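Local coordinates for protein haloalkane dehalogenase (Mycobacterium rhodesiae, PDB 4MJ3) that probably hydrolyses the carbon-halogen bond of haloalkanes to give an alcohol and a halide ion, as a member of the alpha/beta hydrolase family, at residues R22-D30 and W104-I112. Sequence-based numbering, arbitrary orientation.
Sequences RYVEVDSGD and WMWAAIEEI
Trp104 CG lies beside the backbone N and anti to the carbonyl carbon (chi1 -72°), which sends the indole along the helix flank and brings NE1 to Ser28 O, where strand 22-27 has just ended. That hydrogen bond, 3.2 Å from Trp104 NE1 to Ser28 O, is bent (144° at the hydrogen); the oxygen lies close to the indole plane, yet the donor stands above the plane of the carbonyl rather than on a lone pair. Asp27 O also sits at the ring edge, 3.4 Å from Trp104 CD1. Val26, one residue further back, splits its methyls: CG1 meets Ala107 CB at 3.6 Å, while CG2 approaches Trp104 CD1 obliquely, the two side chains crossing at about a right angle. Val24 repeats the theme two residues away, with CG1 3.7 Å from Ile112 CG1 and CG2 over Ala108 CB. Its flank is lined by the methylenes of Glu111, whose chain bends at chi2; a water donates to both Glu111 OE1 (3.1 Å) and Glu25 O (2.9 Å). The axes of strand and helix approach to 8.1 Å at 133°, helped probably by small Ala107 and Ala108. Helix 98-112 thus packs on an edge strand of the central alpha/beta hydrolase sheet, beside strand 33-41, whose Leu34 also touches Trp104. Apolar contacts of Val24 and Val26 therefore dominate, while the Trp104 N-H bond probably fixes the indole's rotation against the chain just past the strand.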
ATOM      1  N   ARG A  22      14.620  -1.299   9.182  1.00 14.91           N
ATOM      2  CA  ARG A  22      14.885  -2.724   9.251  1.00 15.10           C
ATOM      3  C   ARG A  22      14.819  -3.258   7.833  1.00 13.45           C
ATOM      4  O   ARG A  22      14.204  -2.644   6.948  1.00 11.76           O
ATOM      5  CB  ARG A  22      13.871  -3.432  10.163  1.00 17.73           C
ATOM      6  CG  ARG A  22      13.730  -2.804  11.543  1.00 22.01           C
ATOM      7  CD  ARG A  22      14.766  -3.269  12.558  1.00 29.12           C
ATOM      8  NE  ARG A  22      14.790  -4.716  12.786  1.00 34.38           N
ATOM      9  N   TYR A  23      15.466  -4.391   7.617  1.00 13.66           N
ATOM     10  CA  TYR A  23      15.570  -4.954   6.295  1.00 12.73           C
ATOM     11  C   TYR A  23      15.409  -6.458   6.286  1.00 14.86           C
ATOM     12  O   TYR A  23      15.812  -7.139   7.229  1.00 14.17           O
ATOM     13  CB  TYR A  23      16.936  -4.629   5.677  1.00 12.86           C
ATOM     14  CG  TYR A  23      17.223  -3.170   5.600  1.00 13.40           C
ATOM     15  CD1 TYR A  23      16.671  -2.391   4.585  1.00 12.61           C
ATOM     16  CD2 TYR A  23      18.037  -2.551   6.533  1.00 13.37           C
ATOM     17  CE1 TYR A  23      16.946  -1.041   4.494  1.00 12.82           C
ATOM     18  CE2 TYR A  23      18.298  -1.202   6.460  1.00 13.77           C
ATOM     19  CZ  TYR A  23      17.744  -0.456   5.447  1.00 12.56           C
ATOM     20  OH  TYR A  23      17.992   0.884   5.357  1.00 12.94           O
ATOM     21  N   VAL A  24      14.834  -6.958   5.195  1.00 15.15           N
ATOM     22  CA  VAL A  24      14.827  -8.381   4.882  1.00 15.33           C
ATOM     23  C   VAL A  24      15.295  -8.559   3.443  1.00 15.76           C
ATOM     24  O   VAL A  24      15.192  -7.638   2.636  1.00 13.90           O
ATOM     25  CB  VAL A  24      13.417  -9.015   5.040  1.00 15.83           C
ATOM     26  CG1 VAL A  24      13.028  -9.132   6.509  1.00 17.67           C
ATOM     27  CG2 VAL A  24      12.364  -8.251   4.238  1.00 16.57           C
ATOM     28  N   GLU A  25      15.758  -9.751   3.117  1.00 15.14           N
ATOM     29  CA  GLU A  25      16.163 -10.065   1.746  1.00 15.71           C
ATOM     30  C   GLU A  25      15.205 -11.071   1.149  1.00 15.75           C
ATOM     31  O   GLU A  25      14.787 -12.000   1.831  1.00 16.97           O
ATOM     32  CB  GLU A  25      17.579 -10.587   1.757  1.00 20.25           C
ATOM     33  CG  GLU A  25      18.485  -9.601   2.468  1.00 26.29           C
ATOM     34  CD  GLU A  25      19.874  -9.547   1.900  1.00 43.23           C
ATOM     35  OE1 GLU A  25      20.506 -10.616   1.788  1.00 44.66           O
ATOM     36  OE2 GLU A  25      20.319  -8.425   1.585  1.00 50.48           O
ATOM     37  N   VAL A  26      14.863 -10.866  -0.116  1.00 13.07           N
ATOM     38  CA  VAL A  26      13.975 -11.761  -0.849  1.00 13.99           C
ATOM     39  C   VAL A  26      14.599 -12.104  -2.190  1.00 13.98           C
ATOM     40  O   VAL A  26      15.443 -11.374  -2.681  1.00 14.03           O
ATOM     41  CB  VAL A  26      12.576 -11.145  -1.048  1.00 13.10           C
ATOM     42  CG1 VAL A  26      11.944 -10.810   0.308  1.00 14.40           C
ATOM     43  CG2 VAL A  26      12.624  -9.884  -1.889  1.00 13.93           C
ATOM     44  N   ASP A  27      14.158 -13.213  -2.776  1.00 16.32           N
ATOM     45  CA  ASP A  27      14.597 -13.613  -4.101  1.00 17.14           C
ATOM     46  C   ASP A  27      14.136 -12.585  -5.135  1.00 16.53           C
ATOM     47  O   ASP A  27      12.997 -12.133  -5.109  1.00 14.04           O
ATOM     48  CB  ASP A  27      13.997 -14.972  -4.464  1.00 18.44           C
ATOM     49  CG  ASP A  27      14.632 -16.114  -3.721  1.00 21.99           C
ATOM     50  OD1 ASP A  27      15.706 -15.946  -3.119  1.00 21.40           O
ATOM     51  OD2 ASP A  27      14.051 -17.224  -3.765  1.00 30.89           O
ATOM     52  N   SER A  28      15.033 -12.223  -6.045  1.00 16.92           N
ATOM     53  CA  SER A  28      14.688 -11.281  -7.100  1.00 15.09           C
ATOM     54  C   SER A  28      13.719 -11.870  -8.100  1.00 14.86           C
ATOM     55  O   SER A  28      12.918 -11.135  -8.688  1.00 16.34           O
ATOM     56  CB  SER A  28      15.940 -10.829  -7.850  1.00 17.31           C
ATOM     57  OG  SER A  28      16.466 -11.898  -8.628  1.00 15.78           O
ATOM     58  N   GLY A  29      13.785 -13.192  -8.277  1.00 16.37           N
ATOM     59  CA  GLY A  29      12.989 -13.890  -9.274  1.00 19.25           C
ATOM     60  C   GLY A  29      13.796 -14.376 -10.453  1.00 23.29           C
ATOM     61  O   GLY A  29      13.311 -15.178 -11.241  1.00 26.41           O
ATOM     62  N   ASP A  30      15.016 -13.872 -10.610  1.00 21.12           N
ATOM     63  CA  ASP A  30      15.862 -14.341 -11.706  1.00 25.09           C
ATOM     64  C   ASP A  30      17.267 -14.687 -11.222  1.00 26.39           C
ATOM     65  O   ASP A  30      18.240 -14.562 -11.956  1.00 29.43           O
ATOM     66  CB  ASP A  30      15.867 -13.338 -12.862  1.00 28.42           C
ATOM     67  CG  ASP A  30      16.558 -12.059 -12.523  1.00 26.95           C
ATOM     68  OD1 ASP A  30      16.953 -11.874 -11.350  1.00 28.63           O
ATOM     69  OD2 ASP A  30      16.733 -11.239 -13.448  1.00 32.22           O
ATOM     70  N   TRP A 104       7.098 -10.726  -4.122  1.00 10.79           N
ATOM     71  CA  TRP A 104       8.065 -10.001  -3.280  1.00 10.94           C
ATOM     72  C   TRP A 104       7.471  -9.642  -1.923  1.00 11.09           C
ATOM     73  O   TRP A 104       8.087  -9.864  -0.876  1.00 12.53           O
ATOM     74  CB  TRP A 104       8.541  -8.726  -3.978  1.00 11.18           C
ATOM     75  CG  TRP A 104       9.459  -8.939  -5.130  1.00 10.94           C
ATOM     76  CD1 TRP A 104      10.421  -9.891  -5.253  1.00 13.07           C
ATOM     77  CD2 TRP A 104       9.525  -8.135  -6.315  1.00  9.69           C
ATOM     78  NE1 TRP A 104      11.097  -9.721  -6.448  1.00 14.00           N
ATOM     79  CE2 TRP A 104      10.575  -8.649  -7.114  1.00 13.08           C
ATOM     80  CE3 TRP A 104       8.834  -7.004  -6.758  1.00  9.69           C
ATOM     81  CZ2 TRP A 104      10.922  -8.086  -8.347  1.00 10.57           C
ATOM     82  CZ3 TRP A 104       9.182  -6.438  -7.973  1.00 10.63           C
ATOM     83  CH2 TRP A 104      10.203  -6.996  -8.769  1.00 11.30           C
HETATM   84  N   MSE A 105       6.246  -9.136  -1.915  1.00 12.52           N
HETATM   85  CA  MSE A 105       5.604  -8.772  -0.650  1.00 10.88           C
HETATM   86  C   MSE A 105       5.334  -9.979   0.233  1.00 10.38           C
HETATM   87  O   MSE A 105       5.549  -9.921   1.456  1.00 10.77           O
HETATM   88  CB  MSE A 105       4.326  -7.976  -0.919  1.00 11.11           C
HETATM   89  CG  MSE A 105       3.576  -7.571   0.344  1.00 13.25           C
HETATM   90 SE   MSE A 105       4.685  -6.530   1.613  1.00 14.72          SE
HETATM   91  CE  MSE A 105       4.873  -4.867   0.614  1.00 15.17           C
ATOM     92  N   TRP A 106       4.849 -11.070  -0.360  1.00 11.12           N
ATOM     93  CA  TRP A 106       4.626 -12.288   0.404  1.00 10.96           C
ATOM     94  C   TRP A 106       5.933 -12.779   1.001  1.00 11.15           C
ATOM     95  O   TRP A 106       5.966 -13.129   2.171  1.00 11.95           O
ATOM     96  CB  TRP A 106       3.976 -13.392  -0.430  1.00 11.93           C
ATOM     97  CG  TRP A 106       3.654 -14.574   0.383  1.00 12.79           C
ATOM     98  CD1 TRP A 106       4.182 -15.817   0.251  1.00 14.22           C
ATOM     99  CD2 TRP A 106       2.748 -14.639   1.501  1.00 14.66           C
ATOM    100  NE1 TRP A 106       3.648 -16.653   1.192  1.00 15.91           N
ATOM    101  CE2 TRP A 106       2.769 -15.964   1.974  1.00 15.17           C
ATOM    102  CE3 TRP A 106       1.914 -13.719   2.130  1.00 14.82           C
ATOM    103  CZ2 TRP A 106       1.995 -16.386   3.050  1.00 17.78           C
ATOM    104  CZ3 TRP A 106       1.136 -14.144   3.201  1.00 15.68           C
ATOM    105  CH2 TRP A 106       1.185 -15.448   3.651  1.00 18.15           C
ATOM    106  N   ALA A 107       7.007 -12.770   0.209  1.00 11.53           N
ATOM    107  CA  ALA A 107       8.309 -13.190   0.716  1.00 10.54           C
ATOM    108  C   ALA A 107       8.778 -12.336   1.899  1.00 10.37           C
ATOM    109  O   ALA A 107       9.318 -12.871   2.862  1.00 12.01           O
ATOM    110  CB  ALA A 107       9.334 -13.177  -0.384  1.00 11.50           C
ATOM    111  N   ALA A 108       8.541 -11.029   1.832  1.00  9.92           N
ATOM    112  CA  ALA A 108       8.856 -10.126   2.937  1.00 10.10           C
ATOM    113  C   ALA A 108       8.074 -10.450   4.207  1.00 11.61           C
ATOM    114  O   ALA A 108       8.646 -10.585   5.299  1.00 14.67           O
ATOM    115  CB  ALA A 108       8.609  -8.690   2.541  1.00  9.57           C
ATOM    116  N   ILE A 109       6.766 -10.627   4.059  1.00 13.01           N
ATOM    117  CA  ILE A 109       5.907 -11.000   5.181  1.00 12.64           C
ATOM    118  C   ILE A 109       6.407 -12.310   5.838  1.00 13.52           C
ATOM    119  O   ILE A 109       6.491 -12.428   7.066  1.00 13.17           O
ATOM    120  CB  ILE A 109       4.436 -11.128   4.714  1.00 12.71           C
ATOM    121  CG1 ILE A 109       3.900  -9.748   4.358  1.00 13.63           C
ATOM    122  CG2 ILE A 109       3.545 -11.788   5.774  1.00 13.21           C
ATOM    123  CD1 ILE A 109       2.582  -9.760   3.604  1.00 14.86           C
ATOM    124  N   GLU A 110       6.715 -13.299   5.003  1.00 15.84           N
ATOM    125  CA  GLU A 110       7.191 -14.587   5.481  1.00 17.18           C
ATOM    126  C   GLU A 110       8.534 -14.484   6.197  1.00 17.51           C
ATOM    127  O   GLU A 110       8.746 -15.143   7.213  1.00 20.03           O
ATOM    128  CB  GLU A 110       7.290 -15.577   4.333  1.00 20.26           C
ATOM    129  CG  GLU A 110       5.952 -16.023   3.772  1.00 23.35           C
ATOM    130  CD  GLU A 110       5.306 -17.097   4.618  1.00 26.67           C
ATOM    131  OE1 GLU A 110       4.825 -16.772   5.721  1.00 27.30           O
ATOM    132  OE2 GLU A 110       5.272 -18.268   4.183  1.00 33.65           O
ATOM    133  N   GLU A 111       9.432 -13.675   5.647  1.00 17.33           N
ATOM    134  CA  GLU A 111      10.778 -13.532   6.195  1.00 18.91           C
ATOM    135  C   GLU A 111      10.738 -12.781   7.539  1.00 18.50           C
ATOM    136  O   GLU A 111      11.431 -13.160   8.479  1.00 19.47           O
ATOM    137  CB  GLU A 111      11.682 -12.820   5.190  1.00 22.39           C
ATOM    138  CG  GLU A 111      13.164 -12.935   5.497  1.00 35.13           C
ATOM    139  CD  GLU A 111      13.668 -14.364   5.503  1.00 34.35           C
ATOM    140  OE1 GLU A 111      13.326 -15.124   4.567  1.00 38.42           O
ATOM    141  OE2 GLU A 111      14.376 -14.730   6.470  1.00 52.77           O
ATOM    142  N   ILE A 112       9.899 -11.753   7.621  1.00 17.89           N
ATOM    143  CA  ILE A 112       9.684 -11.057   8.879  1.00 17.78           C
ATOM    144  C   ILE A 112       9.011 -11.977   9.911  1.00 19.24           C
ATOM    145  O   ILE A 112       9.341 -11.930  11.101  1.00 19.63           O
ATOM    146  CB  ILE A 112       8.855  -9.775   8.700  1.00 16.57           C
ATOM    147  CG1 ILE A 112       9.600  -8.797   7.784  1.00 16.11           C
ATOM    148  CG2 ILE A 112       8.597  -9.150  10.061  1.00 16.31           C
ATOM    149  CD1 ILE A 112       8.736  -7.700   7.241  1.00 14.13           C
TER
HETATM  150  O   HOH W   1      13.312 -14.484   1.577  1.00 31.87           O